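Local structure of phosphoribosylaminoimidazole carboxylase, ATPase subunit (Thermus thermophilus, 3AW8) at residues Leu14-Tyr19 with Gly37-Leu42; Ser24-Asp29 with Leu54-Gly59; Val303-Glu308 with Ala321-Tyr326. The protein probably catalyses the ATP-dependent joining of bicarbonate to 5-aminoimidazole ribonucleotide, giving N5-carboxyaminoimidazole ribonucleotide in purine biosynthesis. One frame throughout, in Å; residues are numbered along the deposited sequence.

Contact 1: Leu14-Tyr19 with Gly37-Leu42; sequences LALAGY and GQVGEL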
# COMPACT_ATOMS: atom_id res chain seq x y z
N LEU A 14 0.53 -7.59 -6.62
CA LEU A 14 1.52 -8.40 -5.89
C LEU A 14 2.81 -7.57 -5.77
O LEU A 14 3.40 -7.46 -4.69
CB LEU A 14 1.82 -9.69 -6.65
CG LEU A 14 0.77 -10.79 -6.51
CD1 LEU A 14 0.95 -11.86 -7.60
CD2 LEU A 14 0.89 -11.39 -5.12
N ALA A 15 3.23 -6.97 -6.88
CA ALA A 15 4.45 -6.17 -6.85
C ALA A 15 4.34 -4.98 -5.89
O ALA A 15 5.27 -4.72 -5.11
CB ALA A 15 4.81 -5.69 -8.26
N LEU A 16 3.22 -4.26 -5.93
CA LEU A 16 3.04 -3.10 -5.04
C LEU A 16 3.06 -3.54 -3.59
O LEU A 16 3.56 -2.81 -2.73
CB LEU A 16 1.72 -2.37 -5.34
CG LEU A 16 1.67 -1.72 -6.73
CD1 LEU A 16 0.27 -1.15 -7.00
CD2 LEU A 16 2.72 -0.63 -6.83
N ALA A 17 2.54 -4.73 -3.31
CA ALA A 17 2.55 -5.22 -1.94
C ALA A 17 3.94 -5.74 -1.55
O ALA A 17 4.29 -5.78 -0.37
CB ALA A 17 1.50 -6.34 -1.78
N GLY A 18 4.76 -6.09 -2.55
CA GLY A 18 6.08 -6.62 -2.27
C GLY A 18 7.22 -5.63 -2.11
O GLY A 18 8.18 -5.90 -1.37
N TYR A 19 7.15 -4.48 -2.78
CA TYR A 19 8.22 -3.50 -2.65
C TYR A 19 8.47 -3.07 -1.20
O TYR A 19 9.61 -2.84 -0.80
CB TYR A 19 7.93 -2.29 -3.53
CG TYR A 19 8.17 -2.54 -5.00
CD1 TYR A 19 9.45 -2.87 -5.47
CD2 TYR A 19 7.13 -2.46 -5.92
CE1 TYR A 19 9.68 -3.13 -6.82
CE2 TYR A 19 7.35 -2.71 -7.28
CZ TYR A 19 8.63 -3.04 -7.72
OH TYR A 19 8.86 -3.28 -9.05
N GLY A 37 3.57 -3.97 -16.07
CA GLY A 37 4.77 -3.37 -16.62
C GLY A 37 5.01 -1.96 -16.13
O GLY A 37 6.15 -1.48 -16.09
N GLN A 38 3.94 -1.28 -15.76
CA GLN A 38 4.06 0.10 -15.28
C GLN A 38 4.60 0.08 -13.87
O GLN A 38 4.81 1.12 -13.26
CB GLN A 38 2.68 0.77 -15.27
CG GLN A 38 2.02 0.91 -16.63
CD GLN A 38 0.50 1.07 -16.53
OE1 GLN A 38 -0.01 1.60 -15.55
NE2 GLN A 38 -0.21 0.62 -17.56
N VAL A 39 4.86 -1.11 -13.35
CA VAL A 39 5.28 -1.21 -11.97
C VAL A 39 6.50 -2.10 -11.72
O VAL A 39 7.05 -2.10 -10.62
CB VAL A 39 4.05 -1.66 -11.14
CG1 VAL A 39 4.27 -3.04 -10.55
CG2 VAL A 39 3.71 -0.61 -10.13
N GLY A 40 6.92 -2.83 -12.74
CA GLY A 40 8.08 -3.70 -12.60
C GLY A 40 8.68 -4.05 -13.95
O GLY A 40 8.26 -3.50 -14.97
N GLU A 41 9.65 -4.95 -13.96
CA GLU A 41 10.29 -5.38 -15.20
C GLU A 41 9.33 -6.34 -15.91
O GLU A 41 8.92 -7.35 -15.35
CB GLU A 41 11.61 -6.10 -14.89
CG GLU A 41 12.43 -6.50 -16.12
CD GLU A 41 13.72 -7.28 -15.76
OE1 GLU A 41 14.40 -7.75 -16.69
OE2 GLU A 41 14.05 -7.41 -14.55
N LEU A 42 8.96 -5.99 -17.13
CA LEU A 42 8.03 -6.80 -17.89
C LEU A 42 8.68 -7.36 -19.14
O LEU A 42 9.23 -6.62 -19.96
CB LEU A 42 6.80 -5.95 -18.26
CG LEU A 42 5.63 -6.47 -19.12
CD1 LEU A 42 5.81 -5.99 -20.54
CD2 LEU A 42 5.51 -7.99 -19.04

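Contact 2: Ser24-Asp29 with Leu54-Gly59; sequences SFRFLD and LRFAEG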
# COMPACT_ATOMS: atom_id res chain seq x y z
N SER A 24 11.83 -7.73 -5.38
CA SER A 24 11.97 -7.33 -6.78
C SER A 24 11.06 -8.22 -7.61
O SER A 24 10.76 -9.35 -7.23
CB SER A 24 13.40 -7.49 -7.26
OG SER A 24 14.24 -6.65 -6.50
N PHE A 25 10.65 -7.72 -8.77
CA PHE A 25 9.74 -8.48 -9.60
C PHE A 25 10.07 -8.42 -11.06
O PHE A 25 10.70 -7.48 -11.52
CB PHE A 25 8.30 -7.97 -9.38
CG PHE A 25 7.83 -8.10 -7.97
CD1 PHE A 25 7.17 -9.25 -7.56
CD2 PHE A 25 8.12 -7.11 -7.04
CE1 PHE A 25 6.79 -9.41 -6.22
CE2 PHE A 25 7.75 -7.27 -5.70
CZ PHE A 25 7.09 -8.42 -5.29
N ARG A 26 9.63 -9.46 -11.78
CA ARG A 26 9.77 -9.54 -13.22
C ARG A 26 8.51 -10.23 -13.71
O ARG A 26 8.14 -11.29 -13.20
CB ARG A 26 11.00 -10.35 -13.62
CG ARG A 26 11.16 -10.46 -15.13
CD ARG A 26 12.37 -11.29 -15.50
NE ARG A 26 13.62 -10.65 -15.09
CZ ARG A 26 14.75 -11.32 -14.88
NH1 ARG A 26 14.79 -12.63 -15.03
NH2 ARG A 26 15.84 -10.67 -14.51
N PHE A 27 7.84 -9.64 -14.68
CA PHE A 27 6.61 -10.24 -15.19
C PHE A 27 6.82 -10.76 -16.60
O PHE A 27 7.74 -10.34 -17.30
CB PHE A 27 5.46 -9.23 -15.21
CG PHE A 27 5.19 -8.58 -13.89
CD1 PHE A 27 5.85 -7.42 -13.52
CD2 PHE A 27 4.33 -9.19 -12.97
CE1 PHE A 27 5.67 -6.86 -12.25
CE2 PHE A 27 4.15 -8.64 -11.70
CZ PHE A 27 4.82 -7.47 -11.34
N LEU A 28 5.97 -11.70 -17.00
CA LEU A 28 6.00 -12.25 -18.35
C LEU A 28 4.55 -12.11 -18.82
O LEU A 28 3.63 -12.47 -18.09
CB LEU A 28 6.39 -13.74 -18.36
CG LEU A 28 6.95 -14.29 -19.69
CD1 LEU A 28 6.87 -15.81 -19.69
CD2 LEU A 28 6.18 -13.75 -20.88
N ASP A 29 4.36 -11.56 -20.01
CA ASP A 29 3.03 -11.39 -20.55
C ASP A 29 3.19 -11.11 -22.03
O ASP A 29 4.12 -10.43 -22.44
CB ASP A 29 2.29 -10.22 -19.88
CG ASP A 29 0.79 -10.26 -20.13
OD1 ASP A 29 0.35 -9.95 -21.27
OD2 ASP A 29 0.04 -10.63 -19.20
N LEU A 54 12.39 -19.05 -20.77
CA LEU A 54 13.70 -19.23 -20.13
C LEU A 54 14.46 -17.92 -19.89
O LEU A 54 15.18 -17.78 -18.90
CB LEU A 54 14.55 -20.19 -20.97
CG LEU A 54 13.90 -21.57 -21.16
CD1 LEU A 54 14.74 -22.39 -22.12
CD2 LEU A 54 13.77 -22.28 -19.81
N ARG A 55 14.31 -16.97 -20.81
CA ARG A 55 14.95 -15.67 -20.67
C ARG A 55 14.40 -14.99 -19.41
O ARG A 55 15.15 -14.46 -18.59
CB ARG A 55 14.67 -14.81 -21.90
CG ARG A 55 15.27 -13.42 -21.84
CD ARG A 55 15.19 -12.69 -23.18
NE ARG A 55 13.82 -12.45 -23.65
CZ ARG A 55 13.23 -13.15 -24.62
NH1 ARG A 55 11.98 -12.85 -24.98
NH2 ARG A 55 13.88 -14.13 -25.25
N PHE A 56 13.08 -15.02 -19.26
CA PHE A 56 12.41 -14.43 -18.11
C PHE A 56 12.77 -15.14 -16.80
O PHE A 56 12.79 -14.53 -15.73
CB PHE A 56 10.88 -14.44 -18.36
CG PHE A 56 10.04 -14.69 -17.12
CD1 PHE A 56 9.78 -15.99 -16.70
CD2 PHE A 56 9.53 -13.63 -16.38
CE1 PHE A 56 9.02 -16.24 -15.56
CE2 PHE A 56 8.77 -13.86 -15.22
CZ PHE A 56 8.51 -15.17 -14.81
N ALA A 57 13.08 -16.42 -16.88
CA ALA A 57 13.39 -17.17 -15.66
C ALA A 57 14.78 -16.97 -15.07
O ALA A 57 15.00 -17.27 -13.91
CB ALA A 57 13.14 -18.65 -15.90
N GLU A 58 15.71 -16.44 -15.86
CA GLU A 58 17.08 -16.24 -15.40
C GLU A 58 17.21 -15.45 -14.11
O GLU A 58 16.60 -14.40 -13.94
CB GLU A 58 17.91 -15.57 -16.50
CG GLU A 58 17.76 -14.05 -16.59
CD GLU A 58 18.66 -13.30 -15.61
OE1 GLU A 58 18.43 -12.09 -15.38
OE2 GLU A 58 19.61 -13.93 -15.07
N GLY A 59 18.02 -15.97 -13.19
CA GLY A 59 18.25 -15.29 -11.93
C GLY A 59 17.10 -15.28 -10.94
O GLY A 59 17.29 -14.92 -9.78

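Contact 3: Val303-Glu308 with Ala321-Tyr326; sequences VNLIGE and AHLHWY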
# COMPACT_ATOMS: atom_id res chain seq x y z
N VAL A 303 -16.12 -2.76 -4.72
CA VAL A 303 -16.91 -2.61 -5.94
C VAL A 303 -15.99 -2.54 -7.16
O VAL A 303 -15.13 -1.66 -7.25
CB VAL A 303 -17.90 -1.37 -5.89
CG1 VAL A 303 -18.41 -1.15 -4.48
CG2 VAL A 303 -17.23 -0.11 -6.41
N ASN A 304 -16.16 -3.48 -8.08
CA ASN A 304 -15.35 -3.50 -9.28
C ASN A 304 -15.69 -2.37 -10.23
O ASN A 304 -16.83 -1.90 -10.27
CB ASN A 304 -15.52 -4.82 -10.05
CG ASN A 304 -14.59 -5.91 -9.56
OD1 ASN A 304 -13.60 -5.64 -8.89
ND2 ASN A 304 -14.91 -7.15 -9.91
N LEU A 305 -14.68 -1.93 -10.98
CA LEU A 305 -14.83 -0.89 -11.98
C LEU A 305 -14.71 -1.62 -13.32
O LEU A 305 -13.62 -1.99 -13.74
CB LEU A 305 -13.71 0.15 -11.83
CG LEU A 305 -13.98 1.46 -11.07
CD1 LEU A 305 -15.26 1.41 -10.25
CD2 LEU A 305 -12.78 1.77 -10.19
N ILE A 306 -15.85 -1.86 -13.96
CA ILE A 306 -15.90 -2.58 -15.22
C ILE A 306 -16.15 -1.66 -16.41
O ILE A 306 -17.09 -0.88 -16.41
CB ILE A 306 -17.01 -3.67 -15.20
CG1 ILE A 306 -16.86 -4.55 -13.96
CG2 ILE A 306 -16.94 -4.52 -16.47
CD1 ILE A 306 -15.56 -5.31 -13.89
N GLY A 307 -15.30 -1.77 -17.42
CA GLY A 307 -15.41 -0.99 -18.64
C GLY A 307 -15.72 0.49 -18.61
O GLY A 307 -16.20 1.04 -19.61
N GLU A 308 -15.46 1.17 -17.50
CA GLU A 308 -15.74 2.59 -17.40
C GLU A 308 -14.80 3.21 -16.37
O GLU A 308 -14.33 2.53 -15.46
CB GLU A 308 -17.19 2.80 -16.96
CG GLU A 308 -17.38 2.63 -15.45
CD GLU A 308 -18.83 2.36 -15.04
OE1 GLU A 308 -19.73 3.14 -15.44
OE2 GLU A 308 -19.05 1.38 -14.31
N ALA A 321 -13.33 5.55 1.31
CA ALA A 321 -13.28 5.04 -0.04
C ALA A 321 -11.83 5.02 -0.52
O ALA A 321 -11.15 6.04 -0.48
CB ALA A 321 -14.13 5.93 -0.96
N HIS A 322 -11.37 3.85 -0.96
CA HIS A 322 -10.00 3.72 -1.46
C HIS A 322 -10.02 3.32 -2.92
O HIS A 322 -10.39 2.20 -3.27
CB HIS A 322 -9.21 2.70 -0.64
CG HIS A 322 -9.07 3.07 0.80
ND1 HIS A 322 -9.99 2.70 1.76
CD2 HIS A 322 -8.12 3.78 1.45
CE1 HIS A 322 -9.61 3.17 2.93
NE2 HIS A 322 -8.48 3.83 2.78
N LEU A 323 -9.63 4.26 -3.78
CA LEU A 323 -9.62 4.02 -5.21
C LEU A 323 -8.39 3.23 -5.67
O LEU A 323 -7.29 3.39 -5.13
CB LEU A 323 -9.68 5.36 -5.95
CG LEU A 323 -9.70 5.25 -7.47
CD1 LEU A 323 -10.94 4.48 -7.88
CD2 LEU A 323 -9.65 6.63 -8.12
N HIS A 324 -8.59 2.37 -6.66
CA HIS A 324 -7.50 1.58 -7.23
C HIS A 324 -7.71 1.52 -8.73
O HIS A 324 -8.58 0.80 -9.21
CB HIS A 324 -7.50 0.16 -6.64
CG HIS A 324 -6.95 0.08 -5.25
ND1 HIS A 324 -5.61 -0.16 -5.00
CD2 HIS A 324 -7.54 0.26 -4.05
CE1 HIS A 324 -5.40 -0.13 -3.69
NE2 HIS A 324 -6.55 0.12 -3.09
N TRP A 325 -6.92 2.29 -9.47
CA TRP A 325 -7.02 2.31 -10.91
C TRP A 325 -5.87 1.43 -11.41
O TRP A 325 -4.72 1.66 -11.07
CB TRP A 325 -6.88 3.74 -11.44
CG TRP A 325 -7.23 3.84 -12.89
CD1 TRP A 325 -6.38 4.15 -13.92
CD2 TRP A 325 -8.49 3.53 -13.48
NE1 TRP A 325 -7.05 4.04 -15.12
CE2 TRP A 325 -8.34 3.66 -14.88
CE3 TRP A 325 -9.74 3.15 -12.97
CZ2 TRP A 325 -9.39 3.42 -15.77
CZ3 TRP A 325 -10.79 2.91 -13.85
CH2 TRP A 325 -10.60 3.04 -15.24
N TYR A 326 -6.17 0.43 -12.22
CA TYR A 326 -5.12 -0.48 -12.68
C TYR A 326 -4.18 0.02 -13.77
O TYR A 326 -3.16 -0.61 -14.03
CB TYR A 326 -5.74 -1.81 -13.12
CG TYR A 326 -6.62 -2.43 -12.06
CD1 TYR A 326 -6.36 -2.23 -10.70
CD2 TYR A 326 -7.70 -3.24 -12.41
CE1 TYR A 326 -7.16 -2.81 -9.73
CE2 TYR A 326 -8.50 -3.82 -11.45
CZ TYR A 326 -8.23 -3.60 -10.11
OH TYR A 326 -9.01 -4.20 -9.15
O HOH W 1 -10.93 -5.79 -10.34

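Contact 1: Leu14-Tyr19 with Gly37-Leu42
Tyr19 reaches across to the backbone of Val39, just before strand 41-44, joining the first helix of a Rossmann-like pre-ATP-grasp domain, 9-18, to an edge of its parallel sheet. Its OH donates to Val39 O at 2.7 Å, in the carbonyl plane with a C=O...donor angle of 146°, and the carbonyl oxygen sits at the ring edge. The OH of Tyr19 also lies 3.7 Å from Gly40 CA. Tyr19 CG lies anti to its own carbonyl carbon (chi1 -75°), which carries the ring toward the loop. Beside this bond the two methyls of Val39 divide between neighbouring helix residues: CG1 touches Ala15 CB at 3.5 Å, while CG2 meets Leu16 CD2 at 3.4 Å, where the two side chains cross at about a right angle. A phenylalanine in place of Tyr19 would probably leave Val39 O without this donor and the loop less firmly fixed to the helix. Ala15 also packs on Phe25 and Phe27 of strand 25-29. Tyr19 of the second subunit packs on Leu16 and Val39, and NH2 of Arg12 of that subunit hydrogen-bonds to the backbone O of Tyr19 in this chain.

Contact 2: Ser24-Asp29 with Leu54-Gly59
Arg26 and Phe56 pass side by side, running opposite ways, the arginine leaving strand 25-29 as the ring leaves helix 50-57, with guanidinium and ring planes 71° apart. The arginine chain starts anti to its backbone N (chi1 180°) and bends only at chi3, so that CG runs by the ring at 3.8 Å from Phe56 CD2 while the guanidinium arrives at the C-terminal end of the helix. There NH1 serves two carbonyls. Phe56 O, at 2.8 Å from NH1, lies in the guanidinium plane, although NH1 stands above the carbonyl plane of Phe56; Glu58 O, also 2.8 Å from NH1, is approached in its own carbonyl plane. NH2 adds a salt bridge to Glu58 OE1 at 3.1 Å, meeting the carboxylate from above its plane. Arg26 thus holds Glu58 end-on by backbone and side chain together, and its positive charge probably suits the negative end of the helix dipole.

Leu28, two residues along the same side of the strand, lays CB over one face of Phe56 in a CH-pi contact, 3.9 Å from the ring centroid and set toward the rim. At the ring edge, Phe56 CE2 comes to 3.3 Å from Arg26 O. This is helix-on-sheet packing in the Rossmann-like domain. Strand 25-29 runs between strands 2-5 and 41-44. Phe56 also packs on Leu5 of strand 2-5 and on Leu78 of helix 72-81, which Ala57 touches as well.

Contact 3: Val303-Glu308 with Ala321-Tyr326
The indole of Trp325 turns its six-membered edge toward segment 303-308: Glu308 O lies in the ring plane, 3.8 Å from CH2, and Leu305 CD2 lies near the same plane, 4.3 Å from CZ3. Phe312 adds an edge-to-face contact with this indole. The ring of Tyr326 also presents an edge, with a water in its plane. That water is 2.8 Å from Tyr326 OH and donates to Asn304 OD1 at 3.0 Å, bridging the segments, which have no direct hydrogen bond between them.

The CB of Leu305 is directed at the other strand, and its CD2 meets Leu323 CD1 at 4.0 Å, the two leucines crossing at about a right angle. Both Leu323 and Trp325 swing CG anti to the backbone N (chi1 -169° in Trp325), which brings their ends closer to Leu305 than their CB atoms suggest. Leucine and indole carbons make up the middle of the contact, with Glu308 O at the indole edge and the water bridge to one side.

The axes of segments 303-306 and 321-325 run in similar directions, diverging by 34°, and come no closer than 9.0 Å because strand 335-343 lies between them, antiparallel to both, in the large sheet shared with the ATP-grasp fold. Helix 312-316, on the connection between the two strands, packs on Leu323 through Phe312, Val315 and Leu316, while Leu21 of the second subunit packs on Leu323 and Trp325.

In the fold
Contacts 1 and 2 belong to the same Rossmann-like domain, with centres 12 Å apart. They share the step from strand 25-29 to strand 41-44, where Glu41 O and Phe27 N, 2.6 Å apart, probably hydrogen-bond, and Glu41 OE2 makes a long, weak ion pair with Arg26 NE. Contact 3, in the C-terminal domain, is centred 18 Å from contact 1 and just touches it, Gln38 OE1 lying 4.1 Å from Tyr326 O; Gln38 NE2 also bonds to Gly327 O. Contact 2 stays clear of contact 3, their nearest atoms about 11 Å apart. Contacts 1 and 3 both meet the second subunit of the homodimer. All three lie away from the AMP pocket around Arg97, Lys137 and Glu180.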